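Local coordinates for SAM-dependent methyltransferase (Anabaena variabilis ATCC 29413, PDB 3GGD), which probably transfers a methyl group from S-adenosyl-L-methionine to an acceptor substrate, and binds the by-product S-adenosyl-L-homocysteine, at residues P59-A64 and I82-S87; A126-R131 and Q147-L152; N67-K72 and K96-A101. One frame throughout, in Å; residues are numbered along the deposited sequence.

Interaction 1 (P59-A64 and I82-S87). With SAH (S-adenosyl-L-homocysteine), chain E.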
# COMPACT_ATOMS: atom_id res chain seq x y z
N PRO A 59 17.52 -3.44 -6.61
CA PRO A 59 17.03 -2.67 -5.49
C PRO A 59 15.57 -3.03 -5.22
O PRO A 59 14.86 -3.42 -6.16
CB PRO A 59 17.11 -1.19 -5.98
CG PRO A 59 17.25 -1.26 -7.46
CD PRO A 59 17.81 -2.61 -7.80
N LEU A 60 15.16 -2.93 -3.96
CA LEU A 60 13.79 -3.18 -3.55
C LEU A 60 13.13 -1.87 -3.21
O LEU A 60 13.61 -1.14 -2.34
CB LEU A 60 13.71 -4.09 -2.32
CG LEU A 60 12.28 -4.39 -1.82
CD1 LEU A 60 11.36 -5.06 -2.87
CD2 LEU A 60 12.35 -5.25 -0.56
N ILE A 61 11.99 -1.60 -3.87
CA ILE A 61 11.19 -0.45 -3.54
C ILE A 61 9.99 -0.86 -2.70
O ILE A 61 9.28 -1.80 -3.06
CB ILE A 61 10.66 0.27 -4.82
CG1 ILE A 61 11.84 0.97 -5.57
CG2 ILE A 61 9.52 1.28 -4.46
CD1 ILE A 61 11.46 1.49 -7.01
N ASP A 62 9.82 -0.18 -1.55
CA ASP A 62 8.58 -0.23 -0.73
C ASP A 62 7.77 0.92 -1.26
O ASP A 62 8.03 2.09 -0.94
CB ASP A 62 8.84 -0.06 0.78
CG ASP A 62 7.59 -0.28 1.63
OD1 ASP A 62 6.47 -0.33 1.08
OD2 ASP A 62 7.74 -0.39 2.87
N PHE A 63 6.84 0.61 -2.15
CA PHE A 63 6.06 1.62 -2.86
C PHE A 63 4.86 2.05 -2.00
O PHE A 63 4.06 1.19 -1.62
CB PHE A 63 5.52 1.08 -4.19
CG PHE A 63 4.99 2.17 -5.03
CD1 PHE A 63 3.73 2.68 -4.79
CD2 PHE A 63 5.81 2.79 -5.95
CE1 PHE A 63 3.25 3.76 -5.50
CE2 PHE A 63 5.34 3.89 -6.69
CZ PHE A 63 4.07 4.39 -6.44
N ALA A 64 4.74 3.35 -1.70
CA ALA A 64 3.68 3.87 -0.79
C ALA A 64 3.96 3.33 0.63
O ALA A 64 3.12 2.71 1.30
CB ALA A 64 2.22 3.52 -1.30
N ILE A 82 14.47 1.21 -0.90
CA ILE A 82 14.04 2.56 -1.15
C ILE A 82 12.54 2.64 -0.78
O ILE A 82 11.71 1.93 -1.33
CB ILE A 82 14.25 2.95 -2.62
CG1 ILE A 82 15.74 2.85 -2.99
CG2 ILE A 82 13.72 4.37 -2.90
CD1 ILE A 82 16.03 2.78 -4.50
N GLY A 83 12.22 3.53 0.14
CA GLY A 83 10.83 3.76 0.55
C GLY A 83 10.30 5.00 -0.17
O GLY A 83 10.85 6.09 -0.04
N LEU A 84 9.27 4.81 -0.97
CA LEU A 84 8.68 5.90 -1.74
C LEU A 84 7.26 6.20 -1.21
O LEU A 84 6.46 5.28 -0.96
CB LEU A 84 8.60 5.54 -3.21
CG LEU A 84 9.91 5.26 -3.96
CD1 LEU A 84 9.55 4.84 -5.42
CD2 LEU A 84 10.85 6.44 -3.91
N ASP A 85 6.94 7.49 -1.09
CA ASP A 85 5.60 7.89 -0.71
C ASP A 85 5.34 9.29 -1.24
O ASP A 85 6.27 10.11 -1.38
CB ASP A 85 5.41 7.82 0.81
CG ASP A 85 3.94 7.67 1.20
OD1 ASP A 85 3.20 8.70 1.22
OD2 ASP A 85 3.51 6.51 1.48
N VAL A 86 4.07 9.57 -1.51
CA VAL A 86 3.64 10.90 -1.94
C VAL A 86 3.70 11.94 -0.84
O VAL A 86 3.81 13.13 -1.14
CB VAL A 86 2.17 10.86 -2.51
CG1 VAL A 86 1.12 10.73 -1.41
CG2 VAL A 86 1.89 12.08 -3.42
N SER A 87 3.67 11.50 0.43
CA SER A 87 3.54 12.41 1.55
C SER A 87 4.85 12.70 2.25
O SER A 87 5.49 11.78 2.79
CB SER A 87 2.57 11.82 2.61
OG SER A 87 2.59 12.58 3.83
N SAH E . 2.36 0.52 2.70
CA SAH E . 2.18 1.26 3.98
CB SAH E . 1.11 2.37 3.91
CG SAH E . -0.32 2.01 3.47
SD SAH E . -1.46 3.40 3.54
C SAH E . 1.85 0.32 5.13
O SAH E . 2.05 0.68 6.32
OXT SAH E . 1.36 -0.79 4.91
C5' SAH E . -1.40 3.96 1.86
C4' SAH E . -0.13 4.81 1.55
O4' SAH E . -0.14 5.20 0.15
C3' SAH E . 0.02 6.13 2.32
O3' SAH E . 1.28 6.24 2.97
C2' SAH E . -0.08 7.21 1.25
O2' SAH E . 0.56 8.46 1.55
C1' SAH E . 0.44 6.49 0.02
N9 SAH E . 0.04 7.12 -1.24
C8 SAH E . -1.20 7.60 -1.52
N7 SAH E . -1.24 8.08 -2.77
C5 SAH E . 0.01 7.91 -3.30
C6 SAH E . 0.64 8.27 -4.56
N6 SAH E . -0.14 8.90 -5.47
N1 SAH E . 1.94 8.00 -4.76
C2 SAH E . 2.68 7.39 -3.78
N3 SAH E . 2.15 7.06 -2.61
C4 SAH E . 0.86 7.32 -2.30
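I61 and L84 meet because their torsions send methyls to a common place: L84 holds CG anti to its carbonyl carbon (chi1 -62°), while I61 keeps CG2 anti to its amide nitrogen, and I61 CG2 lies 3.7 Å from L84 CD1. D85 is set differently, with CG anti to the backbone N (chi1 -156°), which swings the carboxylate back towards A64 and up to the ribose of the bound SAH. The backbones pair in parallel register, their axes 27° apart. L60 O accepts from I82 N at 2.9 Å, I82 O from D62 N, and D62 O from L84 N; the last link, A64 N to L84 O, is weak because the N-H is badly aimed. I61, F63, I82 and L84 share one face of the sheet, where helix 142-153 packs on I61 through L152 and on F63 through L145, L149 and L152. On the other face D62 gives OD2 to T71. At the carboxyl ends of the strands D85 OD1 accepts from SAH O2' at 2.7 Å, and OD2 from O3' at 2.7 Å. OD1 also takes S87 N at 2.9 Å through its anti lone pair, an Asx turn, and OD2 takes G66 N. A64 O receives the SAH amino nitrogen at 2.7 Å, and V86 CG1 packs 3.5 Å from adenine C4. With an alanine at D85, both ribose hydroxyls would probably lose their acceptor and the amides of S87 and G66 their side-chain mate. An acidic residue ending the second strand and grasping the ribose diol is a hallmark of Rossmann-like methyltransferases. Four donors converging on two oxygens are consistent with an ionised carboxylate whose rotation is fixed by the backbone.

Interaction 2 (A126-R131 and Q147-L152). With SAH (S-adenosyl-L-homocysteine), chain E; EDO (1,2-ethanediol), chain L.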
# COMPACT_ATOMS: atom_id res chain seq x y z
N ALA A 126 13.69 -2.37 -10.64
CA ALA A 126 13.57 -2.59 -9.19
C ALA A 126 12.49 -3.63 -8.92
O ALA A 126 11.52 -3.74 -9.68
CB ALA A 126 13.20 -1.29 -8.47
N ASN A 127 12.64 -4.37 -7.83
CA ASN A 127 11.53 -5.18 -7.33
C ASN A 127 10.66 -4.26 -6.51
O ASN A 127 11.14 -3.22 -6.06
CB ASN A 127 12.03 -6.31 -6.46
CG ASN A 127 12.80 -7.33 -7.24
OD1 ASN A 127 12.38 -7.70 -8.34
ND2 ASN A 127 13.94 -7.80 -6.68
N ILE A 128 9.38 -4.61 -6.36
CA ILE A 128 8.44 -3.78 -5.58
C ILE A 128 7.65 -4.58 -4.56
O ILE A 128 7.11 -5.66 -4.87
CB ILE A 128 7.42 -3.02 -6.48
CG1 ILE A 128 8.13 -2.00 -7.38
CG2 ILE A 128 6.36 -2.26 -5.61
CD1 ILE A 128 7.24 -1.36 -8.45
N TYR A 129 7.62 -4.04 -3.34
CA TYR A 129 6.71 -4.46 -2.30
C TYR A 129 5.70 -3.32 -2.12
O TYR A 129 6.09 -2.16 -1.91
CB TYR A 129 7.46 -4.66 -0.97
CG TYR A 129 6.56 -4.94 0.22
CD1 TYR A 129 6.07 -6.21 0.46
CD2 TYR A 129 6.20 -3.93 1.11
CE1 TYR A 129 5.26 -6.47 1.59
CE2 TYR A 129 5.43 -4.18 2.25
CZ TYR A 129 4.95 -5.46 2.48
OH TYR A 129 4.15 -5.74 3.58
N MSE A 130 4.42 -3.65 -2.25
CA MSE A 130 3.38 -2.66 -2.04
C MSE A 130 2.25 -3.21 -1.18
O MSE A 130 1.53 -4.15 -1.56
CB MSE A 130 2.83 -2.17 -3.38
CG MSE A 130 1.86 -1.01 -3.23
SE MSE A 130 1.32 -0.29 -5.03
CE MSE A 130 0.26 -1.70 -5.50
N ARG A 131 2.07 -2.58 -0.02
CA ARG A 131 1.04 -2.99 0.93
C ARG A 131 -0.04 -1.90 0.99
O ARG A 131 0.16 -0.80 1.54
CB ARG A 131 1.68 -3.23 2.30
CG ARG A 131 0.67 -3.75 3.34
CD ARG A 131 1.38 -4.10 4.67
NE ARG A 131 0.44 -4.66 5.64
CZ ARG A 131 -0.18 -3.96 6.57
NH1 ARG A 131 0.03 -2.66 6.67
NH2 ARG A 131 -1.00 -4.56 7.43
N GLN A 147 0.97 2.76 -14.77
CA GLN A 147 2.10 3.28 -15.58
C GLN A 147 3.39 3.42 -14.73
O GLN A 147 4.46 2.92 -15.10
CB GLN A 147 1.73 4.60 -16.22
CG GLN A 147 0.65 4.47 -17.29
CD GLN A 147 0.21 5.81 -17.87
OE1 GLN A 147 -0.88 5.92 -18.37
NE2 GLN A 147 1.04 6.78 -17.81
N SER A 148 3.27 4.08 -13.57
CA SER A 148 4.41 4.25 -12.69
C SER A 148 5.06 2.92 -12.31
O SER A 148 6.28 2.77 -12.36
CB SER A 148 4.00 5.05 -11.46
OG SER A 148 3.68 6.41 -11.80
N LEU A 149 4.24 1.96 -11.94
CA LEU A 149 4.73 0.68 -11.52
C LEU A 149 5.44 -0.07 -12.64
O LEU A 149 6.47 -0.67 -12.42
CB LEU A 149 3.58 -0.15 -10.89
CG LEU A 149 3.03 0.47 -9.58
CD1 LEU A 149 1.66 -0.14 -9.14
CD2 LEU A 149 4.03 0.42 -8.36
N ARG A 150 4.86 -0.03 -13.84
CA ARG A 150 5.39 -0.66 -15.02
C ARG A 150 6.79 -0.08 -15.31
O ARG A 150 7.72 -0.81 -15.63
CB ARG A 150 4.44 -0.41 -16.22
CG ARG A 150 4.98 -0.90 -17.56
CD ARG A 150 4.08 -0.66 -18.76
NE ARG A 150 2.92 -1.53 -18.61
CZ ARG A 150 1.75 -1.19 -18.10
NH1 ARG A 150 1.46 0.07 -17.75
NH2 ARG A 150 0.84 -2.14 -17.93
N ILE A 151 6.92 1.24 -15.19
CA ILE A 151 8.17 1.92 -15.41
C ILE A 151 9.23 1.46 -14.37
O ILE A 151 10.36 1.11 -14.74
CB ILE A 151 7.98 3.45 -15.32
CG1 ILE A 151 7.15 3.96 -16.52
CG2 ILE A 151 9.35 4.16 -15.27
CD1 ILE A 151 6.61 5.41 -16.35
N LEU A 152 8.86 1.41 -13.09
CA LEU A 152 9.84 1.03 -12.07
C LEU A 152 10.35 -0.43 -12.19
O LEU A 152 11.55 -0.73 -11.92
CB LEU A 152 9.25 1.24 -10.68
CG LEU A 152 8.96 2.70 -10.29
CD1 LEU A 152 8.12 2.79 -8.99
CD2 LEU A 152 10.28 3.55 -10.18
N SAH E . 2.36 0.52 2.70
CA SAH E . 2.18 1.26 3.98
CB SAH E . 1.11 2.37 3.91
CG SAH E . -0.32 2.01 3.47
SD SAH E . -1.46 3.40 3.54
C SAH E . 1.85 0.32 5.13
O SAH E . 2.05 0.68 6.32
OXT SAH E . 1.36 -0.79 4.91
C5' SAH E . -1.40 3.96 1.86
C4' SAH E . -0.13 4.81 1.55
O4' SAH E . -0.14 5.20 0.15
C3' SAH E . 0.02 6.13 2.32
O3' SAH E . 1.28 6.24 2.97
C2' SAH E . -0.08 7.21 1.25
O2' SAH E . 0.56 8.46 1.55
C1' SAH E . 0.44 6.49 0.02
N9 SAH E . 0.04 7.12 -1.24
C8 SAH E . -1.20 7.60 -1.52
N7 SAH E . -1.24 8.08 -2.77
C5 SAH E . 0.01 7.91 -3.30
C6 SAH E . 0.64 8.27 -4.56
N6 SAH E . -0.14 8.90 -5.47
N1 SAH E . 1.94 8.00 -4.76
C2 SAH E . 2.68 7.39 -3.78
N3 SAH E . 2.15 7.06 -2.61
C4 SAH E . 0.86 7.32 -2.30
C1 EDO L . -1.57 -8.41 6.11
O1 EDO L . -1.46 -7.54 7.25
C2 EDO L . -0.19 -8.67 5.43
O2 EDO L . 0.59 -7.46 5.17
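I128 reaches from the strand to helix 142-153 end-on, its CD1 lying 3.7 Å from L149 CD2 and 4.0 Å from L152 CB. Its side chain runs at about a right angle to both leucines, and by those two contacts a single methyl is seated between residues one helical turn apart. M130, modelled as selenomethionine, also meets L149 nearly perpendicularly; chi1 and chi2, both extended, carry SE to 4.1 Å from L149 CD1, and the bend at chi3 (72°) turns only the terminal CE. The two branches of L149 are thus divided, CD2 to I128 and CD1 to M130. F63 of the neighbouring strand packs on both I128 and M130. One polar link closes the far end: A126 N donates to L152 O at 3.0 Å. R131, at the strand's C-terminal end, takes no part in the helix packing; its extended chain reaches the ligand. R131 NH1 donates to SAH OXT at 2.9 Å, near the guanidinium plane. R131 O accepts from SAH N at 2.8 Å. NE and NH2 hold an ethanediol, probably from the crystallisation liquor. Such a strand, backed by the helix that follows it and ending at the cofactor, is typical of the beta-alpha-beta crossover of a Rossmann-like methyltransferase fold.

Interaction 3 (N67-K72 and K96-A101)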
# COMPACT_ATOMS: atom_id res chain seq x y z
N ASN A 67 4.67 5.33 6.96
CA ASN A 67 5.60 5.65 8.04
C ASN A 67 6.74 4.67 8.20
O ASN A 67 7.49 4.74 9.19
CB ASN A 67 4.88 5.81 9.38
CG ASN A 67 4.15 4.56 9.81
OD1 ASN A 67 4.19 3.56 9.13
ND2 ASN A 67 3.48 4.62 10.95
N GLY A 68 6.88 3.75 7.26
CA GLY A 68 8.07 2.90 7.22
C GLY A 68 8.14 1.71 8.12
O GLY A 68 9.20 1.09 8.23
N THR A 69 7.04 1.35 8.77
CA THR A 69 7.05 0.23 9.69
C THR A 69 7.49 -1.04 8.97
O THR A 69 8.31 -1.76 9.49
CB THR A 69 5.68 -0.01 10.30
OG1 THR A 69 5.22 1.21 10.94
CG2 THR A 69 5.72 -1.19 11.32
N GLN A 70 6.97 -1.29 7.76
CA GLN A 70 7.32 -2.53 7.05
C GLN A 70 8.68 -2.43 6.38
O GLN A 70 9.42 -3.45 6.22
CB GLN A 70 6.23 -2.89 6.03
CG GLN A 70 4.76 -2.86 6.57
CD GLN A 70 4.53 -3.64 7.87
OE1 GLN A 70 5.03 -4.76 8.03
NE2 GLN A 70 3.72 -3.08 8.78
N THR A 71 9.01 -1.21 5.97
CA THR A 71 10.25 -0.88 5.30
C THR A 71 11.45 -1.25 6.14
O THR A 71 12.42 -1.84 5.64
CB THR A 71 10.30 0.64 4.97
OG1 THR A 71 9.00 1.08 4.54
CG2 THR A 71 11.36 0.95 3.90
N LYS A 72 11.40 -0.91 7.41
CA LYS A 72 12.49 -1.26 8.33
C LYS A 72 12.78 -2.78 8.35
O LYS A 72 13.93 -3.22 8.32
CB LYS A 72 12.11 -0.76 9.71
CG LYS A 72 13.12 -1.04 10.88
CD LYS A 72 14.47 -0.40 10.64
CE LYS A 72 15.32 -0.41 11.93
NZ LYS A 72 16.70 -0.06 11.54
N LYS A 96 12.33 9.25 10.97
CA LYS A 96 12.63 9.39 12.37
C LYS A 96 12.52 8.07 13.09
O LYS A 96 13.32 7.77 13.97
CB LYS A 96 11.63 10.35 13.01
CG LYS A 96 11.99 10.72 14.44
CD LYS A 96 10.73 11.20 15.19
N GLU A 97 11.49 7.30 12.77
CA GLU A 97 11.20 6.09 13.51
C GLU A 97 11.75 4.84 12.87
O GLU A 97 11.88 3.85 13.55
CB GLU A 97 9.68 5.91 13.64
CG GLU A 97 8.91 7.06 14.28
CD GLU A 97 9.48 7.49 15.65
OE1 GLU A 97 10.00 6.61 16.38
OE2 GLU A 97 9.40 8.70 15.99
N ASN A 98 12.07 4.85 11.58
CA ASN A 98 12.41 3.63 10.86
C ASN A 98 13.55 3.81 9.86
O ASN A 98 13.44 3.45 8.69
CB ASN A 98 11.14 3.15 10.13
CG ASN A 98 10.10 2.57 11.08
OD1 ASN A 98 10.38 1.60 11.79
ND2 ASN A 98 8.88 3.13 11.06
N THR A 99 14.63 4.42 10.32
CA THR A 99 15.81 4.60 9.47
C THR A 99 16.75 3.40 9.56
O THR A 99 16.71 2.62 10.50
CB THR A 99 16.64 5.80 9.91
OG1 THR A 99 16.91 5.65 11.30
CG2 THR A 99 15.90 7.08 9.72
N ALA A 100 17.59 3.26 8.54
CA ALA A 100 18.64 2.24 8.53
C ALA A 100 19.64 2.70 7.48
O ALA A 100 19.28 3.45 6.58
CB ALA A 100 18.08 0.90 8.18
N ALA A 101 20.89 2.26 7.61
CA ALA A 101 21.96 2.61 6.66
C ALA A 101 21.58 2.25 5.24
O ALA A 101 21.96 2.95 4.33
CB ALA A 101 23.30 1.90 7.05
O HOH W 1 9.53 -1.24 11.84
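The carboxamide of N98 lies against the loop and first turn leading into helix 69-77, with G68 O standing almost straight over one face, 3.3 Å from N98 CG. K72 CB lies on that same side but out towards the oxygen end, 3.6 Å from N98 OD1. At the nitrogen end N98 ND2 donates to N67 O at 2.8 Å; the acceptor is tilted 15° out of the amide plane, and the N-H points at it only moderately well (147°). The oxygen is occupied too: a water donates to N98 OD1 at 3.0 Å and to T69 O at 2.7 Å, bridging the amide to the helix. Both ends of the carboxamide are therefore held by backbone carbonyls, one directly and one through water, which fixes which end is which. T69 N is near ND2, but both are donors and no bond forms between them. A CB on G68 would fall about 3.2 Å from N98 CB, and phi 81° also suits a glycine. Farther along, K72 keeps CG anti to its backbone N, bends at chi2 and then runs extended past N98, until NZ donates to T99 O at 2.9 Å. N98 is the first residue to leave helical geometry after helix 88-97, and its own carbonyl accepts from Y105 OH. The polar ends of N67 and T69 turn elsewhere, both to D36. The contact thus joins the glycine-rich loop that follows the first strand to the turn leading into strand 103-107. Amide and ammonium donors of N98 and K72 are paired with backbone carbonyl acceptors: the positive end of K72 is probably stabilised by the T99 carbonyl, and the fit seems to rest more on directed hydrogen bonds than on apolar packing.

Interactions 1 and 2 lie 9 Å apart between centres and share one sheet, since strands 60-63 and 127-131 are neighbours: I61 O and Y129 N, and I61 N and N127 O, probably join them by hydrogen bonds. Interaction 3 sits 11 Å from interaction 1 and 19 Å from interaction 2, between the start of helix 69-77 and the end of helix 88-97; a probable hydrogen bond between D62 OD2 and T71 OG1 ties it to interaction 1. Along the chain the segments of interactions 1 and 3 alternate, and both are complete before interaction 2 opens. Interactions 1 and 2 both reach the SAH amino nitrogen, through A64 O and R131 O, consistent with the paired strands positioning these groups.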